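Local coordinates for hypothetical protein Rv2827c (Mycobacterium tuberculosis, PDB 1ZEL) that is of unknown function but probably binds DNA through a winged-helix region and carries a domain of the AbiEi antitoxin family, at residues P125-P130 against I147-A152; P89-L94 against T176-L181. One frame throughout, in Å; residues are numbered along the deposited sequence.

Contact 1: P125-P130 against I147-A152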
ATOM      1  N   PRO A 125      -3.086  -0.006  -3.134  1.00 20.34           N
ATOM      2  CA  PRO A 125      -2.999   1.430  -2.903  1.00 20.02           C
ATOM      3  C   PRO A 125      -1.604   1.857  -2.441  1.00 19.54           C
ATOM      4  O   PRO A 125      -1.071   1.337  -1.440  1.00 19.02           O
ATOM      5  CB  PRO A 125      -4.038   1.666  -1.802  1.00 19.73           C
ATOM      6  CG  PRO A 125      -4.015   0.381  -1.029  1.00 20.93           C
ATOM      7  CD  PRO A 125      -3.816  -0.699  -2.053  1.00 20.39           C
ATOM      8  N   ILE A 126      -1.009   2.782  -3.184  1.00 18.79           N
ATOM      9  CA  ILE A 126       0.279   3.360  -2.804  1.00 17.82           C
ATOM     10  C   ILE A 126       0.243   4.870  -2.818  1.00 18.86           C
ATOM     11  O   ILE A 126      -0.625   5.473  -3.435  1.00 21.19           O
ATOM     12  CB  ILE A 126       1.448   2.890  -3.739  1.00 17.52           C
ATOM     13  CG1 ILE A 126       1.200   3.335  -5.192  1.00 17.41           C
ATOM     14  CG2 ILE A 126       1.649   1.375  -3.664  1.00 17.51           C
ATOM     15  CD1 ILE A 126       2.412   3.083  -6.097  1.00 20.75           C
ATOM     16  N   TRP A 127       1.207   5.475  -2.143  1.00 18.60           N
ATOM     17  CA  TRP A 127       1.446   6.903  -2.243  1.00 18.37           C
ATOM     18  C   TRP A 127       2.727   7.048  -3.032  1.00 18.78           C
ATOM     19  O   TRP A 127       3.657   6.255  -2.838  1.00 17.24           O
ATOM     20  CB  TRP A 127       1.613   7.528  -0.834  1.00 20.12           C
ATOM     21  CG  TRP A 127       2.155   8.965  -0.932  1.00 21.34           C
ATOM     22  CD1 TRP A 127       1.446  10.092  -1.247  1.00 21.57           C
ATOM     23  CD2 TRP A 127       3.528   9.372  -0.823  1.00 23.46           C
ATOM     24  NE1 TRP A 127       2.299  11.192  -1.304  1.00 19.23           N
ATOM     25  CE2 TRP A 127       3.578  10.768  -1.053  1.00 23.31           C
ATOM     26  CE3 TRP A 127       4.720   8.691  -0.544  1.00 23.95           C
ATOM     27  CZ2 TRP A 127       4.774  11.492  -1.000  1.00 24.42           C
ATOM     28  CZ3 TRP A 127       5.902   9.406  -0.500  1.00 24.50           C
ATOM     29  CH2 TRP A 127       5.924  10.794  -0.724  1.00 22.38           C
ATOM     30  N   LEU A 128       2.763   8.028  -3.943  1.00 19.93           N
ATOM     31  CA  LEU A 128       3.981   8.390  -4.663  1.00 21.43           C
ATOM     32  C   LEU A 128       4.209   9.888  -4.555  1.00 23.01           C
ATOM     33  O   LEU A 128       3.257  10.647  -4.658  1.00 23.42           O
ATOM     34  CB  LEU A 128       3.836   8.056  -6.163  1.00 21.48           C
ATOM     35  CG  LEU A 128       4.234   6.660  -6.647  1.00 23.60           C
ATOM     36  CD1 LEU A 128       3.860   6.505  -8.135  1.00 25.77           C
ATOM     37  CD2 LEU A 128       5.704   6.421  -6.430  1.00 21.62           C
ATOM     38  N   PRO A 129       5.468  10.321  -4.386  1.00 24.93           N
ATOM     39  CA  PRO A 129       5.713  11.756  -4.408  1.00 26.44           C
ATOM     40  C   PRO A 129       5.404  12.374  -5.788  1.00 27.13           C
ATOM     41  O   PRO A 129       5.434  11.667  -6.803  1.00 26.81           O
ATOM     42  CB  PRO A 129       7.200  11.869  -4.091  1.00 26.68           C
ATOM     43  CG  PRO A 129       7.761  10.574  -4.266  1.00 27.46           C
ATOM     44  CD  PRO A 129       6.701   9.549  -4.161  1.00 24.37           C
ATOM     45  N   PRO A 130       5.048  13.676  -5.811  1.00 28.18           N
ATOM     46  CA  PRO A 130       4.688  14.405  -7.033  1.00 28.08           C
ATOM     47  C   PRO A 130       5.614  14.083  -8.197  1.00 28.12           C
ATOM     48  O   PRO A 130       5.146  13.830  -9.319  1.00 28.79           O
ATOM     49  CB  PRO A 130       4.874  15.867  -6.619  1.00 28.37           C
ATOM     50  CG  PRO A 130       4.514  15.876  -5.129  1.00 29.46           C
ATOM     51  CD  PRO A 130       4.966  14.531  -4.600  1.00 28.36           C
ATOM     52  N   ILE A 147      -0.838  13.001  -2.629  1.00 28.95           N
ATOM     53  CA  ILE A 147      -0.795  14.141  -1.718  1.00 27.59           C
ATOM     54  C   ILE A 147       0.640  14.649  -1.719  1.00 27.10           C
ATOM     55  O   ILE A 147       1.564  13.850  -1.558  1.00 27.03           O
ATOM     56  CB  ILE A 147      -1.258  13.677  -0.329  1.00 27.79           C
ATOM     57  CG1 ILE A 147      -2.708  13.192  -0.434  1.00 29.14           C
ATOM     58  CG2 ILE A 147      -1.096  14.778   0.742  1.00 24.80           C
ATOM     59  CD1 ILE A 147      -3.216  12.554   0.801  1.00 30.42           C
ATOM     60  N   PRO A 148       0.845  15.970  -1.943  1.00 26.71           N
ATOM     61  CA  PRO A 148       2.204  16.467  -2.153  1.00 26.35           C
ATOM     62  C   PRO A 148       3.047  16.620  -0.895  1.00 26.84           C
ATOM     63  O   PRO A 148       3.678  17.667  -0.690  1.00 26.00           O
ATOM     64  CB  PRO A 148       1.974  17.834  -2.825  1.00 26.48           C
ATOM     65  CG  PRO A 148       0.693  18.288  -2.260  1.00 25.78           C
ATOM     66  CD  PRO A 148      -0.152  17.061  -2.064  1.00 26.48           C
ATOM     67  N   TRP A 149       3.072  15.582  -0.057  1.00 27.30           N
ATOM     68  CA  TRP A 149       4.062  15.511   1.002  1.00 28.10           C
ATOM     69  C   TRP A 149       5.511  15.588   0.463  1.00 31.32           C
ATOM     70  O   TRP A 149       5.819  15.099  -0.645  1.00 29.72           O
ATOM     71  CB  TRP A 149       3.902  14.211   1.784  1.00 27.23           C
ATOM     72  CG  TRP A 149       2.667  14.173   2.631  1.00 22.14           C
ATOM     73  CD1 TRP A 149       2.234  15.152   3.471  1.00 23.00           C
ATOM     74  CD2 TRP A 149       1.729  13.096   2.744  1.00 24.55           C
ATOM     75  NE1 TRP A 149       1.080  14.755   4.112  1.00 26.05           N
ATOM     76  CE2 TRP A 149       0.750  13.493   3.684  1.00 27.30           C
ATOM     77  CE3 TRP A 149       1.628  11.825   2.157  1.00 22.45           C
ATOM     78  CZ2 TRP A 149      -0.331  12.672   4.036  1.00 23.74           C
ATOM     79  CZ3 TRP A 149       0.561  11.010   2.513  1.00 24.37           C
ATOM     80  CH2 TRP A 149      -0.408  11.440   3.438  1.00 22.78           C
ATOM     81  N   ASN A 150       6.371  16.205   1.288  1.00 34.88           N
ATOM     82  CA  ASN A 150       7.835  16.196   1.123  1.00 37.81           C
ATOM     83  C   ASN A 150       8.405  14.761   1.126  1.00 39.69           C
ATOM     84  O   ASN A 150       8.508  14.095   2.179  1.00 40.41           O
ATOM     85  CB  ASN A 150       8.497  17.068   2.211  1.00 38.07           C
ATOM     86  CG  ASN A 150      10.017  17.079   2.113  1.00 39.46           C
ATOM     87  OD1 ASN A 150      10.587  16.577   1.147  1.00 37.20           O
ATOM     88  ND2 ASN A 150      10.674  17.657   3.114  1.00 39.64           N
ATOM     89  N   ALA A 151       8.756  14.300  -0.076  1.00 41.37           N
ATOM     90  CA  ALA A 151       9.408  13.010  -0.294  1.00 42.40           C
ATOM     91  C   ALA A 151      10.708  12.832   0.510  1.00 42.84           C
ATOM     92  O   ALA A 151      11.182  11.706   0.691  1.00 43.05           O
ATOM     93  CB  ALA A 151       9.683  12.823  -1.779  1.00 42.30           C
ATOM     94  N   ALA A 152      11.278  13.939   0.986  1.00 42.96           N
ATOM     95  CA  ALA A 152      12.526  13.887   1.730  1.00 43.43           C
ATOM     96  C   ALA A 152      12.294  13.434   3.167  1.00 43.72           C
ATOM     97  O   ALA A 152      13.183  12.840   3.789  1.00 44.11           O
ATOM     98  CB  ALA A 152      13.224  15.239   1.701  1.00 43.61           C
TER
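Trp127, the last residue of strand 124-127, carries most of this contact, reaching the turn at 147-152 with its indole. With CG anti to the backbone N (chi1 168°), the indole extends toward 147-152, and NE1 points at the carbonyl of Ile147. The bond from Trp127 NE1 to Ile147 O is 2.8 Å long and nearly straight (171° at the hydrogen), with the acceptor in the indole plane and the donor in the carbonyl plane, which helps to hold the ring's rotation. The same oxygen takes a weak bond from Trp149 N, closing an inverse gamma turn centred on Pro148. One face of the Trp127 indole is covered off-centre by Trp149, CE3 lying 3.6 Å from NE1; the two ring planes are inclined at 54°, neither stacked nor edge-to-face. Backbone N of Pro129 lies over the opposite face, while CA of Ala151 approaches the far edge, 4.2 Å from Trp127 CH2. Farther along, Pro129 CB meets Ala151 CB at 3.5 Å. Pro130 then crosses Pro148 at about a right angle, its CG 3.8 Å from Pro148 CA, at the exposed side. Within the AbiEi antitoxin C-terminal domain family region, the contact joins the central strand of a three-stranded mixed sheet to the loop before helix 154-157. Trp149 NE1 is hydrogen-bonded to Leu222 O, and its ring packs on Ala185 and Val188 of helix 183-192. Leu157 of helix 154-157 touches both tryptophans, while Val145 of the parallel neighbouring strand 142-145 packs against Trp127.

Contact 2: P89-L94 against T176-L181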
ATOM      1  N   PRO A  89       3.886  -7.164  -7.852  1.00 24.15           N
ATOM      2  CA  PRO A  89       4.032  -6.010  -8.760  1.00 23.02           C
ATOM      3  C   PRO A  89       4.949  -4.887  -8.234  1.00 23.00           C
ATOM      4  O   PRO A  89       5.728  -4.313  -9.002  1.00 23.27           O
ATOM      5  CB  PRO A  89       2.595  -5.494  -8.910  1.00 23.11           C
ATOM      6  CG  PRO A  89       1.719  -6.731  -8.649  1.00 23.11           C
ATOM      7  CD  PRO A  89       2.464  -7.543  -7.642  1.00 23.97           C
ATOM      8  N   LEU A  90       4.851  -4.567  -6.947  1.00 21.93           N
ATOM      9  CA  LEU A  90       5.687  -3.519  -6.365  1.00 21.55           C
ATOM     10  C   LEU A  90       7.128  -3.968  -6.164  1.00 22.85           C
ATOM     11  O   LEU A  90       8.071  -3.202  -6.386  1.00 23.34           O
ATOM     12  CB  LEU A  90       5.089  -3.025  -5.049  1.00 20.75           C
ATOM     13  CG  LEU A  90       3.776  -2.261  -5.226  1.00 21.37           C
ATOM     14  CD1 LEU A  90       3.171  -1.967  -3.873  1.00 18.75           C
ATOM     15  CD2 LEU A  90       3.996  -0.962  -6.015  1.00 20.37           C
ATOM     16  N   ARG A  91       7.307  -5.203  -5.706  1.00 22.90           N
ATOM     17  CA  ARG A  91       8.655  -5.763  -5.624  1.00 22.64           C
ATOM     18  C   ARG A  91       9.295  -5.816  -7.005  1.00 22.44           C
ATOM     19  O   ARG A  91      10.503  -5.638  -7.120  1.00 23.24           O
ATOM     20  CB  ARG A  91       8.630  -7.160  -4.997  1.00 22.83           C
ATOM     21  CG  ARG A  91       7.943  -7.184  -3.621  1.00 22.55           C
ATOM     22  CD  ARG A  91       8.200  -8.494  -2.915  1.00 22.09           C
ATOM     23  NE  ARG A  91       7.096  -8.842  -2.021  1.00 23.79           N
ATOM     24  CZ  ARG A  91       6.946  -8.371  -0.779  1.00 25.75           C
ATOM     25  NH1 ARG A  91       7.836  -7.541  -0.257  1.00 21.62           N
ATOM     26  NH2 ARG A  91       5.899  -8.747  -0.050  1.00 26.59           N
ATOM     27  N   SER A  92       8.520  -6.085  -8.053  1.00 21.66           N
ATOM     28  CA  SER A  92       9.131  -6.065  -9.401  1.00 22.67           C
ATOM     29  C   SER A  92       9.618  -4.677  -9.818  1.00 22.40           C
ATOM     30  O   SER A  92      10.628  -4.531 -10.543  1.00 21.88           O
ATOM     31  CB  SER A  92       8.199  -6.672 -10.458  1.00 23.75           C
ATOM     32  OG  SER A  92       7.299  -5.734 -11.005  1.00 24.85           O
ATOM     33  N   TRP A  93       8.908  -3.651  -9.366  1.00 22.25           N
ATOM     34  CA  TRP A  93       9.367  -2.281  -9.543  1.00 23.14           C
ATOM     35  C   TRP A  93      10.684  -2.003  -8.813  1.00 23.95           C
ATOM     36  O   TRP A  93      11.640  -1.483  -9.425  1.00 24.66           O
ATOM     37  CB  TRP A  93       8.258  -1.307  -9.142  1.00 23.69           C
ATOM     38  CG  TRP A  93       8.526   0.156  -9.517  1.00 23.97           C
ATOM     39  CD1 TRP A  93       9.548   0.647 -10.268  1.00 26.93           C
ATOM     40  CD2 TRP A  93       7.699   1.271  -9.177  1.00 26.80           C
ATOM     41  NE1 TRP A  93       9.431   2.021 -10.394  1.00 30.28           N
ATOM     42  CE2 TRP A  93       8.294   2.422  -9.733  1.00 30.31           C
ATOM     43  CE3 TRP A  93       6.504   1.404  -8.457  1.00 27.32           C
ATOM     44  CZ2 TRP A  93       7.743   3.701  -9.572  1.00 27.62           C
ATOM     45  CZ3 TRP A  93       5.948   2.673  -8.309  1.00 21.75           C
ATOM     46  CH2 TRP A  93       6.572   3.802  -8.848  1.00 26.31           C
ATOM     47  N   LEU A  94      10.767  -2.363  -7.529  1.00 23.85           N
ATOM     48  CA  LEU A  94      12.023  -2.193  -6.765  1.00 24.37           C
ATOM     49  C   LEU A  94      13.195  -2.964  -7.371  1.00 25.00           C
ATOM     50  O   LEU A  94      14.370  -2.551  -7.245  1.00 25.04           O
ATOM     51  CB  LEU A  94      11.837  -2.646  -5.321  1.00 24.26           C
ATOM     52  CG  LEU A  94      10.945  -1.732  -4.503  1.00 24.61           C
ATOM     53  CD1 LEU A  94      10.529  -2.450  -3.214  1.00 26.31           C
ATOM     54  CD2 LEU A  94      11.645  -0.414  -4.225  1.00 28.37           C
ATOM     55  N   THR A 176       5.308  -6.527   5.282  1.00 23.87           N
ATOM     56  CA  THR A 176       5.949  -7.576   4.475  1.00 25.35           C
ATOM     57  C   THR A 176       7.252  -7.132   3.841  1.00 25.99           C
ATOM     58  O   THR A 176       7.695  -7.718   2.837  1.00 27.00           O
ATOM     59  CB  THR A 176       5.034  -8.109   3.352  1.00 25.92           C
ATOM     60  OG1 THR A 176       5.014  -7.153   2.276  1.00 30.46           O
ATOM     61  CG2 THR A 176       3.626  -8.368   3.851  1.00 25.62           C
ATOM     62  N   GLY A 177       7.845  -6.075   4.389  1.00 24.75           N
ATOM     63  CA  GLY A 177       9.131  -5.618   3.911  1.00 24.77           C
ATOM     64  C   GLY A 177       9.109  -4.391   3.027  1.00 24.33           C
ATOM     65  O   GLY A 177      10.164  -3.891   2.662  1.00 24.45           O
ATOM     66  N   LEU A 178       7.919  -3.918   2.657  1.00 23.73           N
ATOM     67  CA  LEU A 178       7.824  -2.720   1.827  1.00 23.02           C
ATOM     68  C   LEU A 178       7.606  -1.517   2.720  1.00 22.37           C
ATOM     69  O   LEU A 178       7.109  -1.686   3.825  1.00 22.71           O
ATOM     70  CB  LEU A 178       6.654  -2.845   0.850  1.00 22.67           C
ATOM     71  CG  LEU A 178       6.797  -3.939  -0.201  1.00 22.29           C
ATOM     72  CD1 LEU A 178       5.471  -4.034  -0.901  1.00 28.74           C
ATOM     73  CD2 LEU A 178       7.924  -3.635  -1.193  1.00 29.17           C
ATOM     74  N   PRO A 179       7.961  -0.317   2.238  1.00 23.05           N
ATOM     75  CA  PRO A 179       7.686   0.952   2.929  1.00 22.88           C
ATOM     76  C   PRO A 179       6.176   1.159   2.957  1.00 22.30           C
ATOM     77  O   PRO A 179       5.497   0.809   1.986  1.00 22.01           O
ATOM     78  CB  PRO A 179       8.320   2.005   2.021  1.00 23.37           C
ATOM     79  CG  PRO A 179       9.183   1.280   1.086  1.00 25.50           C
ATOM     80  CD  PRO A 179       8.643  -0.101   0.948  1.00 22.57           C
ATOM     81  N   ALA A 180       5.651   1.651   4.086  1.00 21.63           N
ATOM     82  CA  ALA A 180       4.216   1.837   4.249  1.00 20.79           C
ATOM     83  C   ALA A 180       3.958   3.045   5.143  1.00 20.45           C
ATOM     84  O   ALA A 180       4.757   3.366   6.052  1.00 20.52           O
ATOM     85  CB  ALA A 180       3.566   0.570   4.843  1.00 21.69           C
ATOM     86  N   LEU A 181       2.839   3.714   4.877  1.00 19.45           N
ATOM     87  CA  LEU A 181       2.424   4.869   5.648  1.00 19.45           C
ATOM     88  C   LEU A 181       2.130   4.430   7.074  1.00 20.06           C
ATOM     89  O   LEU A 181       1.608   3.325   7.294  1.00 19.70           O
ATOM     90  CB  LEU A 181       1.133   5.468   5.073  1.00 18.74           C
ATOM     91  CG  LEU A 181       1.208   6.125   3.690  1.00 20.02           C
ATOM     92  CD1 LEU A 181      -0.109   6.863   3.405  1.00 20.25           C
ATOM     93  CD2 LEU A 181       2.430   7.033   3.541  1.00 16.50           C
TER
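Arg91 of helix 88-96 grips Thr176 end-on with two guanidinium nitrogens, joining the helix to the irregular loop that precedes helix 183-192 in the AbiEi antitoxin C-terminal domain family region. The polar part of the contact is this pair of hydrogen bonds, one to a backbone and one to a side-chain oxygen. Arg91 NH2 donates to Thr176 OG1 over 3.0 Å, with 154° at the hydrogen, and Arg91 NH1 donates to Thr176 O over 3.1 Å. Neither acceptor lies exactly in the guanidinium plane, and NH1 comes to the carbonyl from above its plane. The hydroxyl sits between the backbone N and the carbonyl carbon of its own residue (chi1 77°), which turns OG1 to the same side as the carbonyl oxygen, within reach of the arginine. Next to this threonine, Gly177 has backbone angles that suit glycine. An extended chain from CG to NE carries the guanidinium from the helix across to the loop. Its third nitrogen, NE, pairs with Asp85 in a salt bridge, so the charged group is held from both the loop and the residues leading into the helix.

Apolar contacts centre on Leu178. Its CD1 lies over one face of the Arg91 guanidinium, and Leu178 CG is 3.7 Å from Arg91 NH1. On the helix, Leu90 and Leu94, one turn apart, both send their CB toward the loop; Leu104 of strand 103-104 touches Leu90 and Leu178. Leu178 CD1 stands 4.3 Å from Leu90 CB, whereas the other methyl, Leu178 CD2, meets Leu94 CD1 at 3.5 Å.

Overall arrangement
After the N-terminal helices and strands, the chain enters helix 88-96, where segment 89-94 closes a long loop with 176-181, with 81 residues between them. Within that long loop lies contact 1, where strand 124-127 and the residues after it meet the turn at 147-152, closing a much shorter loop of 16 residues around strand 142-145. The two contacts are therefore nested, their centres about 14 Å apart. They touch directly: Ile126 packs on Leu90 and Trp93, Leu128 on Trp93, and Trp149 on Leu181. Together they join helix 88-96, the three-stranded mixed sheet and the loop before helix 183-192.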